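PDB 4WGJ: BepC protein from Bartonella tribocorum, which probably transfers AMP from ATP to threonine or tyrosine side chains of target proteins, this chain being its Fic-domain part with a bound ATP analogue. Local coordinates for residues F107-G110 / P111-K114; H153-R156 / K157-R161. All coordinates share one frame; numbering follows the deposited sequence.

Contact 1 (F107-G110 / P111-K114)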
loop_
_atom_site.group_PDB
_atom_site.type_symbol
_atom_site.label_atom_id
_atom_site.label_comp_id
_atom_site.label_asym_id
_atom_site.label_seq_id
_atom_site.Cartn_x
_atom_site.Cartn_y
_atom_site.Cartn_z
ATOM N N PHE A 107 1.535 12.555 -3.622
ATOM C CA PHE A 107 1.514 11.239 -4.243
ATOM C C PHE A 107 1.090 11.389 -5.706
ATOM O O PHE A 107 0.826 12.499 -6.164
ATOM C CB PHE A 107 0.570 10.303 -3.485
ATOM C CG PHE A 107 0.980 10.058 -2.060
ATOM C CD1 PHE A 107 2.054 9.224 -1.770
ATOM C CD2 PHE A 107 0.287 10.646 -1.011
ATOM C CE1 PHE A 107 2.431 8.984 -0.454
ATOM C CE2 PHE A 107 0.661 10.416 0.304
ATOM C CZ PHE A 107 1.734 9.578 0.584
ATOM N N ALA A 108 1.058 10.281 -6.445
ATOM C CA ALA A 108 0.600 10.299 -7.832
ATOM C C ALA A 108 -0.773 10.973 -7.895
ATOM O O ALA A 108 -1.633 10.718 -7.051
ATOM C CB ALA A 108 0.535 8.880 -8.394
ATOM N N ILE A 109 -0.962 11.858 -8.867
ATOM C CA ILE A 109 -2.223 12.584 -8.990
ATOM C C ILE A 109 -3.051 12.102 -10.159
ATOM O O ILE A 109 -2.595 12.138 -11.304
ATOM C CB ILE A 109 -1.982 14.100 -9.172
ATOM C CG1 ILE A 109 -1.273 14.667 -7.938
ATOM C CG2 ILE A 109 -3.306 14.827 -9.434
ATOM C CD1 ILE A 109 -0.805 16.103 -8.104
ATOM N N GLY A 110 -4.289 11.705 -9.877
ATOM C CA GLY A 110 -5.259 11.436 -10.926
ATOM C C GLY A 110 -4.772 10.369 -11.883
ATOM O O GLY A 110 -4.466 9.261 -11.454
ATOM N N PRO A 111 -4.661 10.711 -13.182
ATOM C CA PRO A 111 -4.200 9.784 -14.228
ATOM C C PRO A 111 -2.808 9.203 -13.951
ATOM O O PRO A 111 -2.460 8.144 -14.477
ATOM C CB PRO A 111 -4.173 10.659 -15.494
ATOM C CG PRO A 111 -5.010 11.831 -15.186
ATOM C CD PRO A 111 -4.909 12.061 -13.713
ATOM N N GLN A 112 -2.014 9.887 -13.136
ATOM C CA GLN A 112 -0.684 9.377 -12.793
ATOM C C GLN A 112 -0.743 8.050 -12.044
ATOM O O GLN A 112 0.203 7.258 -12.096
ATOM C CB GLN A 112 0.082 10.387 -11.937
ATOM C CG GLN A 112 0.462 11.661 -12.661
ATOM C CD GLN A 112 1.230 12.629 -11.776
ATOM O OE1 GLN A 112 1.182 12.546 -10.547
ATOM N NE2 GLN A 112 1.941 13.563 -12.404
ATOM N N ILE A 113 -1.828 7.812 -11.315
ATOM C CA ILE A 113 -1.892 6.591 -10.503
ATOM C C ILE A 113 -1.863 5.365 -11.418
ATOM O O ILE A 113 -1.028 4.474 -11.253
ATOM C CB ILE A 113 -3.156 6.556 -9.599
ATOM C CG1 ILE A 113 -3.118 7.723 -8.604
ATOM C CG2 ILE A 113 -3.260 5.198 -8.875
ATOM C CD1 ILE A 113 -4.460 8.020 -7.940
ATOM N N LYS A 114 -2.759 5.328 -12.394
ATOM C CA LYS A 114 -2.783 4.211 -13.334
ATOM C C LYS A 114 -1.485 4.105 -14.141
ATOM O O LYS A 114 -1.005 2.999 -14.417
ATOM C CB LYS A 114 -3.980 4.350 -14.278
ATOM C CG LYS A 114 -4.128 3.229 -15.296
ATOM C CD LYS A 114 -5.358 3.448 -16.170
ATOM C CE LYS A 114 -5.547 2.308 -17.163
ATOM N NZ LYS A 114 -6.458 2.674 -18.286
HETATM O O HOH W 1 2.457 13.562 -8.274
HETATM O O HOH W 2 -5.300 6.861 -12.508
#
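Gln112 turns back from the first turn of helix 111-126 to hold the backbone of Ile109, in the loop just before it. Gln112 CB lies 3.3 Å from Ile109 O and also rests on the methyl of Ala108. CG stands anti to the carbonyl carbon (chi1 -68°) and keeps close to Ile109 O, and from there the extended chain runs alongside the Ile109 side chain, pointing the same way. CD then comes level with Ile109 N, and at the tip OE1 accepts the N-H of that residue at 2.8 Å in an almost straight bond (171°), the donor tilted 27° from the carbonyl plane. A water bridges the same OE1 to Phe107 O, so two donors share this oxygen and help hold the amide in its rotation. The bond is reciprocated by the backbone: Gln112 N donates to Ile109 O at 3.0 Å, closing a type II' beta turn with Gly110 and Pro111 at its corners. Glycine suits the first corner, where phi is positive and a CB would collide with Pro111 CD. Proline suits the second, since its ring fixes phi at a helical value and a residue in the first turn has little use for an N-H. Next, Gly110 O receives Ile113 N at 3.0 Å, and a water links this carbonyl to Lys114 N, whose own distance from Gly110 O, 4.4 Å, is too long for a direct helical bond. On the buried side Ile113 CG1 packs against Ala108 CB at 3.8 Å, a small methyl meeting a branched chain, while Arg81 binds Ala108 O. The bonds across this junction are thus made by neutral amides and water, and would probably respond little to pH.

Contact 2 (H153-R156 / K157-R161); sequences HPFR and KGNGR. With ANP (phosphoaminophosphonic acid-adenylate ester), chain B.
Asn159 ND2 is gripped from two directions, donating to Phe155 O at 2.8 Å and to O2A of the nucleotide's alpha phosphate at 2.9 Å. The first bond is nearly straight (173°), and Phe155 O lies almost in the plane of the amide. The other arm of the Asn159 amide, OD1, takes the Phe155 N-H at 2.8 Å on a lone pair in the carbonyl plane, so the carboxamide clasps both backbone polar groups of one residue. The same amide stacks on the His153 ring, the planes 24° apart, with ND2 3.1 Å above the ring centre. HPFRKGNGR is a variant of the Fic motif, a loop running into helix 159-174, with Lys157 where many Fic enzymes carry an acidic residue. Bent at chi2 and chi4, the lysine chain wraps over the phosphates to set NZ 2.7 Å from ANP O2B. Gly158, at the N-cap position, has a positive phi that glycine adopts easily, and donates its N-H to the same oxygen. Gly160 N donates to O3A, the alpha-beta bridge, and glycine suits this position because a CB would run into O3G of the gamma phosphate. Arg161, bent at chi3 (-74°), grips the beta phosphate with its guanidinium edge, NE lying 2.8 Å from ANP O1B and NH2 2.8 Å from ANP O2B, while Arg164 provides another bond to the nucleotide.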
loop_
_atom_site.group_PDB
_atom_site.type_symbol
_atom_site.label_atom_id
_atom_site.label_comp_id
_atom_site.label_asym_id
_atom_site.label_seq_id
_atom_site.Cartn_x
_atom_site.Cartn_y
_atom_site.Cartn_z
ATOM N N HIS A 153 0.466 5.263 -4.335
ATOM C CA HIS A 153 -0.467 5.488 -3.218
ATOM C C HIS A 153 -1.898 5.341 -3.716
ATOM O O HIS A 153 -2.689 6.277 -3.619
ATOM C CB HIS A 153 -0.226 6.893 -2.632
ATOM C CG HIS A 153 -0.854 7.142 -1.288
ATOM N ND1 HIS A 153 -0.251 6.777 -0.102
ATOM C CD2 HIS A 153 -1.998 7.786 -0.944
ATOM C CE1 HIS A 153 -1.001 7.171 0.912
ATOM N NE2 HIS A 153 -2.072 7.778 0.430
ATOM N N PRO A 154 -2.228 4.170 -4.291
ATOM C CA PRO A 154 -3.446 4.094 -5.109
ATOM C C PRO A 154 -4.763 4.148 -4.344
ATOM O O PRO A 154 -5.797 4.312 -4.993
ATOM C CB PRO A 154 -3.327 2.719 -5.797
ATOM C CG PRO A 154 -1.880 2.334 -5.671
ATOM C CD PRO A 154 -1.457 2.918 -4.343
ATOM N N PHE A 155 -4.743 3.990 -3.021
ATOM C CA PHE A 155 -5.998 3.914 -2.257
ATOM C C PHE A 155 -6.208 5.119 -1.344
ATOM O O PHE A 155 -5.262 5.826 -0.997
ATOM C CB PHE A 155 -6.034 2.617 -1.426
ATOM C CG PHE A 155 -5.751 1.385 -2.247
ATOM C CD1 PHE A 155 -6.754 0.803 -3.009
ATOM C CD2 PHE A 155 -4.465 0.845 -2.299
ATOM C CE1 PHE A 155 -6.493 -0.307 -3.800
ATOM C CE2 PHE A 155 -4.195 -0.266 -3.096
ATOM C CZ PHE A 155 -5.216 -0.835 -3.844
ATOM N N ARG A 156 -7.452 5.338 -0.936
ATOM C CA ARG A 156 -7.748 6.443 -0.022
ATOM C C ARG A 156 -7.044 6.230 1.329
ATOM O O ARG A 156 -6.629 7.179 1.990
ATOM C CB ARG A 156 -9.261 6.590 0.163
ATOM C CG ARG A 156 -9.681 7.643 1.198
ATOM C CD ARG A 156 -9.137 9.042 0.850
ATOM N NE ARG A 156 -9.520 10.032 1.864
ATOM C CZ ARG A 156 -8.920 10.170 3.048
ATOM N NH1 ARG A 156 -7.900 9.376 3.387
ATOM N NH2 ARG A 156 -9.346 11.098 3.900
ATOM N N LYS A 157 -6.893 4.968 1.717
ATOM C CA LYS A 157 -6.281 4.608 2.992
ATOM C C LYS A 157 -5.860 3.146 2.887
ATOM O O LYS A 157 -6.389 2.410 2.045
ATOM C CB LYS A 157 -7.266 4.814 4.162
ATOM C CG LYS A 157 -6.619 4.858 5.566
ATOM C CD LYS A 157 -5.669 6.053 5.676
ATOM C CE LYS A 157 -5.209 6.302 7.107
ATOM N NZ LYS A 157 -4.449 5.147 7.658
ATOM N N GLY A 158 -4.903 2.731 3.714
ATOM C CA GLY A 158 -4.459 1.346 3.703
ATOM C C GLY A 158 -3.336 1.058 2.714
ATOM O O GLY A 158 -3.026 -0.102 2.425
ATOM N N ASN A 159 -2.713 2.109 2.196
ATOM C CA ASN A 159 -1.642 1.943 1.217
ATOM C C ASN A 159 -0.414 1.250 1.777
ATOM O O ASN A 159 0.128 0.357 1.140
ATOM C CB ASN A 159 -1.237 3.303 0.649
ATOM C CG ASN A 159 -2.328 3.908 -0.182
ATOM O OD1 ASN A 159 -2.514 3.520 -1.329
ATOM N ND2 ASN A 159 -3.065 4.837 0.387
ATOM N N GLY A 160 0.027 1.683 2.954
ATOM C CA GLY A 160 1.201 1.095 3.574
ATOM C C GLY A 160 1.017 -0.385 3.798
ATOM O O GLY A 160 1.865 -1.198 3.436
ATOM N N ARG A 161 -0.104 -0.747 4.401
ATOM C CA ARG A 161 -0.329 -2.157 4.698
ATOM C C ARG A 161 -0.478 -2.987 3.421
ATOM O O ARG A 161 0.075 -4.087 3.325
ATOM C CB ARG A 161 -1.536 -2.303 5.619
ATOM C CG ARG A 161 -1.165 -1.930 7.069
ATOM C CD ARG A 161 -2.362 -1.672 7.980
ATOM N NE ARG A 161 -2.991 -0.386 7.691
ATOM C CZ ARG A 161 -4.049 0.083 8.342
ATOM N NH1 ARG A 161 -4.595 -0.640 9.315
ATOM N NH2 ARG A 161 -4.569 1.262 8.007
HETATM P PG ANP B . 0.346 2.423 7.890
HETATM O O1G ANP B . 0.097 0.999 8.517
HETATM O O2G ANP B . 0.875 3.310 8.983
HETATM O O3G ANP B . 1.410 2.282 6.743
HETATM P PB ANP B . -1.932 2.723 5.987
HETATM O O1B ANP B . -1.730 1.260 5.756
HETATM O O2B ANP B . -3.433 3.094 6.167
HETATM N N3B ANP B . -1.098 3.195 7.374
HETATM P PA ANP B . -1.738 5.031 4.396
HETATM O O1A ANP B . -1.982 5.849 5.615
HETATM O O2A ANP B . -2.764 5.169 3.279
HETATM O O3A ANP B . -1.447 3.498 4.708
HETATM O "O5'" ANP B . -0.303 5.418 3.836
HETATM C "C5'" ANP B . 0.826 5.383 4.743
HETATM C "C4'" ANP B . 2.128 5.366 3.982
HETATM O "O4'" ANP B . 2.492 6.721 3.607
HETATM C "C3'" ANP B . 3.306 4.808 4.789
HETATM O "O3'" ANP B . 4.133 3.942 4.017
HETATM C "C2'" ANP B . 4.049 6.075 5.222
HETATM O "O2'" ANP B . 5.429 5.850 5.483
HETATM C "C1'" ANP B . 3.831 6.958 3.998
HETATM N N9 ANP B . 4.024 8.381 4.269
HETATM C C8 ANP B . 3.668 9.063 5.404
HETATM N N7 ANP B . 3.988 10.335 5.387
HETATM C C5 ANP B . 4.601 10.504 4.154
HETATM C C6 ANP B . 5.175 11.625 3.521
HETATM N N6 ANP B . 5.216 12.843 4.069
HETATM N N1 ANP B . 5.706 11.451 2.291
HETATM C C2 ANP B . 5.671 10.234 1.742
HETATM N N3 ANP B . 5.160 9.106 2.241
HETATM C C4 ANP B . 4.636 9.309 3.455
#

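In the fold
Contact 2 sits near the centre of the chain and is buried, whereas the centre of contact 1 lies about 14 Å from the centre of the chain and contact 1 is partly exposed. Both join a loop to the start of a helix, 111-126 in contact 1 and 159-174 in contact 2, and in both a side-chain amide holds backbone of the preceding loop. In contact 1 one water donates to the amide and another extends the helix start, whereas in contact 2 the amide donates to a phosphate oxygen, and cationic side chains and helix N-H groups meet the phosphates too. The two touch where Phe107 stacks on His153 and Ile113 packs on Pro154, and Arg81 hydrogen-bonds to backbone carbonyls of both.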